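Long-range contacts in methyltransferase (Pyrococcus horikoshii, PDB 1IXK), which probably transfers a methyl group from S-adenosyl-L-methionine to the 5-position of cytidine in tRNA, as expected of an RsmB/NOP-family RNA methyltransferase: residues V267-L272 with S288-N293; G239-Y244 with I309-K314. All blocks are in the same frame, centred on the assembly; numbering follows the deposited sequence.

Contact 1: V267-L272 with S288-N293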
# COMPACT_ATOMS: atom_id res chain seq x y z
N VAL A 267 -17.97 2.29 11.87
CA VAL A 267 -16.62 2.81 11.72
C VAL A 267 -16.61 4.27 11.30
O VAL A 267 -17.64 4.82 10.89
CB VAL A 267 -15.84 2.02 10.64
CG1 VAL A 267 -15.78 0.54 11.01
CG2 VAL A 267 -16.50 2.21 9.27
N GLU A 268 -15.44 4.90 11.41
CA GLU A 268 -15.27 6.29 11.04
C GLU A 268 -13.88 6.40 10.42
O GLU A 268 -12.99 5.61 10.73
CB GLU A 268 -15.36 7.20 12.26
CG GLU A 268 -14.20 7.03 13.24
CD GLU A 268 -14.43 7.76 14.55
OE1 GLU A 268 -15.43 8.49 14.67
OE2 GLU A 268 -13.59 7.61 15.47
N LEU A 269 -13.68 7.38 9.55
CA LEU A 269 -12.37 7.56 8.94
C LEU A 269 -11.54 8.55 9.73
O LEU A 269 -12.08 9.50 10.31
CB LEU A 269 -12.52 8.05 7.49
CG LEU A 269 -13.23 7.13 6.50
CD1 LEU A 269 -13.18 7.76 5.12
CD2 LEU A 269 -12.59 5.75 6.48
N LEU A 270 -10.23 8.33 9.78
CA LEU A 270 -9.32 9.23 10.48
C LEU A 270 -8.49 9.95 9.43
O LEU A 270 -8.21 9.41 8.36
CB LEU A 270 -8.42 8.45 11.44
CG LEU A 270 -9.13 7.63 12.53
CD1 LEU A 270 -8.10 6.90 13.38
CD2 LEU A 270 -9.98 8.55 13.39
N PRO A 271 -8.08 11.20 9.73
CA PRO A 271 -7.27 12.01 8.81
C PRO A 271 -5.91 11.43 8.47
O PRO A 271 -5.22 10.89 9.34
CB PRO A 271 -7.14 13.35 9.55
CG PRO A 271 -8.35 13.39 10.41
CD PRO A 271 -8.45 11.98 10.92
N LEU A 272 -5.53 11.55 7.20
CA LEU A 272 -4.22 11.10 6.71
C LEU A 272 -3.60 12.33 6.07
O LEU A 272 -4.28 13.10 5.41
CB LEU A 272 -4.38 9.97 5.69
CG LEU A 272 -4.75 8.62 6.30
CD1 LEU A 272 -5.04 7.62 5.19
CD2 LEU A 272 -3.62 8.13 7.19
N SER A 288 -19.86 10.47 0.84
CA SER A 288 -19.74 11.20 2.10
C SER A 288 -18.51 12.09 2.09
O SER A 288 -17.44 11.68 1.63
CB SER A 288 -19.65 10.22 3.26
OG SER A 288 -20.78 9.35 3.29
N GLU A 289 -18.66 13.31 2.60
CA GLU A 289 -17.55 14.25 2.68
C GLU A 289 -16.43 13.62 3.51
O GLU A 289 -15.26 13.92 3.32
CB GLU A 289 -18.01 15.56 3.33
CG GLU A 289 -16.92 16.59 3.59
CD GLU A 289 -16.39 17.27 2.33
OE1 GLU A 289 -16.92 17.02 1.23
OE2 GLU A 289 -15.44 18.07 2.45
N GLU A 290 -16.81 12.73 4.42
CA GLU A 290 -15.86 12.04 5.28
C GLU A 290 -14.79 11.29 4.47
O GLU A 290 -13.66 11.09 4.94
CB GLU A 290 -16.62 11.08 6.21
CG GLU A 290 -15.76 10.05 6.95
CD GLU A 290 -16.50 9.39 8.11
OE1 GLU A 290 -17.71 9.10 7.97
OE2 GLU A 290 -15.87 9.16 9.17
N ILE A 291 -15.14 10.90 3.25
CA ILE A 291 -14.21 10.19 2.37
C ILE A 291 -12.98 11.03 2.05
O ILE A 291 -11.94 10.50 1.67
CB ILE A 291 -14.91 9.79 1.04
CG1 ILE A 291 -16.04 8.79 1.34
CG2 ILE A 291 -13.92 9.15 0.08
CD1 ILE A 291 -15.56 7.49 1.92
N LYS A 292 -13.07 12.35 2.20
CA LYS A 292 -11.91 13.20 1.93
C LYS A 292 -10.77 12.94 2.92
O LYS A 292 -9.66 13.45 2.74
CB LYS A 292 -12.29 14.68 1.92
CG LYS A 292 -13.13 15.05 0.72
CD LYS A 292 -13.06 16.52 0.37
CE LYS A 292 -13.87 16.81 -0.88
NZ LYS A 292 -13.76 18.24 -1.29
N ASN A 293 -11.04 12.15 3.95
CA ASN A 293 -10.01 11.78 4.93
C ASN A 293 -9.10 10.75 4.26
O ASN A 293 -7.93 10.59 4.63
CB ASN A 293 -10.64 11.17 6.19
CG ASN A 293 -11.12 12.23 7.17
OD1 ASN A 293 -10.32 12.95 7.76
ND2 ASN A 293 -12.43 12.32 7.36
O HOH W 1 -8.46 8.05 6.12
O HOH W 2 -7.03 13.63 5.17

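Contact 2: G239-Y244 with I309-K314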
# COMPACT_ATOMS: atom_id res chain seq x y z
N GLY A 239 -12.48 0.39 18.80
CA GLY A 239 -11.45 1.40 18.96
C GLY A 239 -10.21 1.02 18.17
O GLY A 239 -9.25 1.78 18.12
N GLY A 240 -10.24 -0.17 17.56
CA GLY A 240 -9.11 -0.64 16.77
C GLY A 240 -9.00 0.09 15.44
O GLY A 240 -9.96 0.71 14.98
N ILE A 241 -7.83 -0.01 14.81
CA ILE A 241 -7.58 0.66 13.53
C ILE A 241 -7.28 -0.30 12.39
O ILE A 241 -6.53 -1.28 12.57
CB ILE A 241 -6.38 1.63 13.64
CG1 ILE A 241 -6.56 2.57 14.84
CG2 ILE A 241 -6.20 2.41 12.33
CD1 ILE A 241 -7.73 3.52 14.71
N LEU A 242 -7.85 -0.03 11.23
CA LEU A 242 -7.58 -0.83 10.04
C LEU A 242 -7.20 0.13 8.93
O LEU A 242 -7.86 1.15 8.73
CB LEU A 242 -8.82 -1.65 9.62
CG LEU A 242 -8.62 -2.57 8.41
CD1 LEU A 242 -9.55 -3.77 8.51
CD2 LEU A 242 -8.85 -1.81 7.11
N VAL A 243 -6.10 -0.17 8.24
CA VAL A 243 -5.69 0.67 7.13
C VAL A 243 -5.93 -0.13 5.87
O VAL A 243 -5.48 -1.27 5.75
CB VAL A 243 -4.21 1.10 7.24
CG1 VAL A 243 -3.73 1.66 5.91
CG2 VAL A 243 -4.06 2.16 8.32
N TYR A 244 -6.68 0.48 4.96
CA TYR A 244 -7.06 -0.12 3.70
C TYR A 244 -6.33 0.59 2.57
O TYR A 244 -6.35 1.81 2.48
CB TYR A 244 -8.57 0.05 3.52
CG TYR A 244 -9.14 -0.43 2.20
CD1 TYR A 244 -9.08 0.37 1.06
CD2 TYR A 244 -9.77 -1.66 2.11
CE1 TYR A 244 -9.65 -0.05 -0.14
CE2 TYR A 244 -10.33 -2.10 0.92
CZ TYR A 244 -10.28 -1.29 -0.20
OH TYR A 244 -10.87 -1.72 -1.37
N ILE A 309 -5.48 5.09 -0.14
CA ILE A 309 -5.34 4.64 1.24
C ILE A 309 -6.36 5.31 2.14
O ILE A 309 -6.62 6.50 2.01
CB ILE A 309 -3.92 4.94 1.78
CG1 ILE A 309 -3.80 4.42 3.22
CG2 ILE A 309 -3.63 6.43 1.72
CD1 ILE A 309 -2.39 4.49 3.80
N ALA A 310 -6.91 4.53 3.07
CA ALA A 310 -7.88 5.05 4.03
C ALA A 310 -7.59 4.48 5.41
O ALA A 310 -7.23 3.31 5.54
CB ALA A 310 -9.29 4.67 3.60
N LYS A 311 -7.75 5.31 6.44
CA LYS A 311 -7.50 4.87 7.80
C LYS A 311 -8.84 4.80 8.52
O LYS A 311 -9.51 5.81 8.73
CB LYS A 311 -6.56 5.85 8.50
CG LYS A 311 -6.14 5.42 9.89
CD LYS A 311 -4.95 6.24 10.36
CE LYS A 311 -4.52 5.85 11.76
NZ LYS A 311 -3.16 6.38 12.07
N ILE A 312 -9.21 3.59 8.92
CA ILE A 312 -10.49 3.34 9.56
C ILE A 312 -10.42 3.01 11.05
O ILE A 312 -9.61 2.18 11.46
CB ILE A 312 -11.20 2.17 8.84
CG1 ILE A 312 -11.33 2.49 7.35
CG2 ILE A 312 -12.55 1.89 9.47
CD1 ILE A 312 -11.85 1.32 6.50
N ARG A 313 -11.26 3.66 11.85
CA ARG A 313 -11.31 3.38 13.28
C ARG A 313 -12.67 2.72 13.58
O ARG A 313 -13.71 3.20 13.14
CB ARG A 313 -11.18 4.67 14.11
CG ARG A 313 -11.25 4.40 15.61
CD ARG A 313 -11.05 5.66 16.46
NE ARG A 313 -11.24 5.34 17.87
CZ ARG A 313 -12.41 5.43 18.52
NH1 ARG A 313 -13.49 5.85 17.89
NH2 ARG A 313 -12.49 5.06 19.78
N LYS A 314 -12.65 1.61 14.31
CA LYS A 314 -13.88 0.90 14.65
C LYS A 314 -14.48 1.54 15.89
O LYS A 314 -13.79 1.74 16.89
CB LYS A 314 -13.59 -0.58 14.90
CG LYS A 314 -14.81 -1.45 15.17
CD LYS A 314 -14.42 -2.93 15.19
CE LYS A 314 -15.60 -3.84 15.51
NZ LYS A 314 -15.20 -5.29 15.48
O HOH W 3 -9.20 4.28 19.06

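Contact 1: V267-L272 with S288-N293
E290 reaches from the 3-10 turn 289-293 to the edge of strand 267-270, where its OE2 accepts the backbone N-H of L269, with L269 N at 2.8 Å from E290 OE2. The bond is nearly straight (171°), but the donor stands well above the carboxylate plane rather than within it. The reach comes from an extended side chain: CG lies opposite the backbone N (chi1 166°) and chi2 is again near 180°, which lays CG against CB and CG of L269 on the way. The leucine in turn points at the turn. Its CG sits beside its own backbone N, opposite the carbonyl carbon (chi1 -63°), and L269 CD1 comes to 3.4 Å from E290 O and 4.0 Å from I291 CD1. I258 of helix 255-264 touches both L269 and I291, so this apolar pair belongs to the core between sheet and helix.

At the other end of the turn N293 packs its CB on L269 CB and near L270 O. Its amide lies alongside the P271 ring, with N293 OD1 3.3 Å from P271 CG; proline has no N-H to offer it. The amide is fixed by its other end: N293 ND2 donates to E290 O at 3.0 Å, on a lone pair in the carbonyl plane, and that oxygen also takes the backbone N-H of N293. Two waters extend the seam. One bridges L270 O and, weakly, N293 O; the other joins N293 O to L272 O.

A single direct hydrogen bond thus joins strand and turn, while the backbone of E268 and L270 bonds to strand 307-314. The remaining polar links run through water, so this border of the Rossmann-like sheet is closed by L269 and N293 packing against the opposite segment, plus one carboxylate gripping a strand N-H.

Contact 2: G239-Y244 with I309-K314
I241 and R313 face each other as a non-hydrogen-bonded pair of the antiparallel strands 240-244 and 309-314. Followed outward, R313 sets CB 3.7 Å from I241 CD1, and CG keeps the same distance from that methyl. With CG anti to the backbone N (chi1 180°) and the chain extended to NE, the guanidinium is carried past I241 to G239. There R313 NE gives its N-H to a water lying in the guanidinium plane, 2.6 Å from NE, which in turn donates to G239 O. R313 NH2 ends 3.9 Å from G239 CA, while NH1 forms a salt bridge with E268 on the next strand.

On the same face the I241 CG2 methyl rests on K311 CG and CE, and V243 CG1 meets I309 CD1 at 3.8 Å. L242 and I312 occupy the other face with Y244 and A310, two hydrogen-bonded pairs, each joined by reciprocal N-H···O bonds. K314 N continues the pattern to G240 O. The last bond, from G239 N to K314 O, is short but bent (140°), its donor above the carbonyl plane where the chain turns a corner.

Backbone bonding therefore fixes the register of the antiparallel last strand of this class I methyltransferase sheet. The aliphatic stems of K311 and R313 cover I241, while K311 NZ bonds to A113 O of helix 105-114 and R313 holds E268.

From the N terminus, after the first helices, the chain passes through the four-stranded antiparallel sheet and the parallel strands of the methyltransferase domain, then enters 239-244, the first segment of contact 2. Helix 255-264 follows, and strand 267-270 begins contact 1, which closes a short loop when the chain returns at 288-293. Only afterwards does 309-314 complete contact 2, so contact 1 nests inside its larger loop. Strand 307-314 lies between 240-246 and 267-270, joining the two contacts: L270 N probably bonds to K311 O, and V267 packs on I312. Together they tie the turn before strand 295-297 to the sheet that continues through strand 188-194.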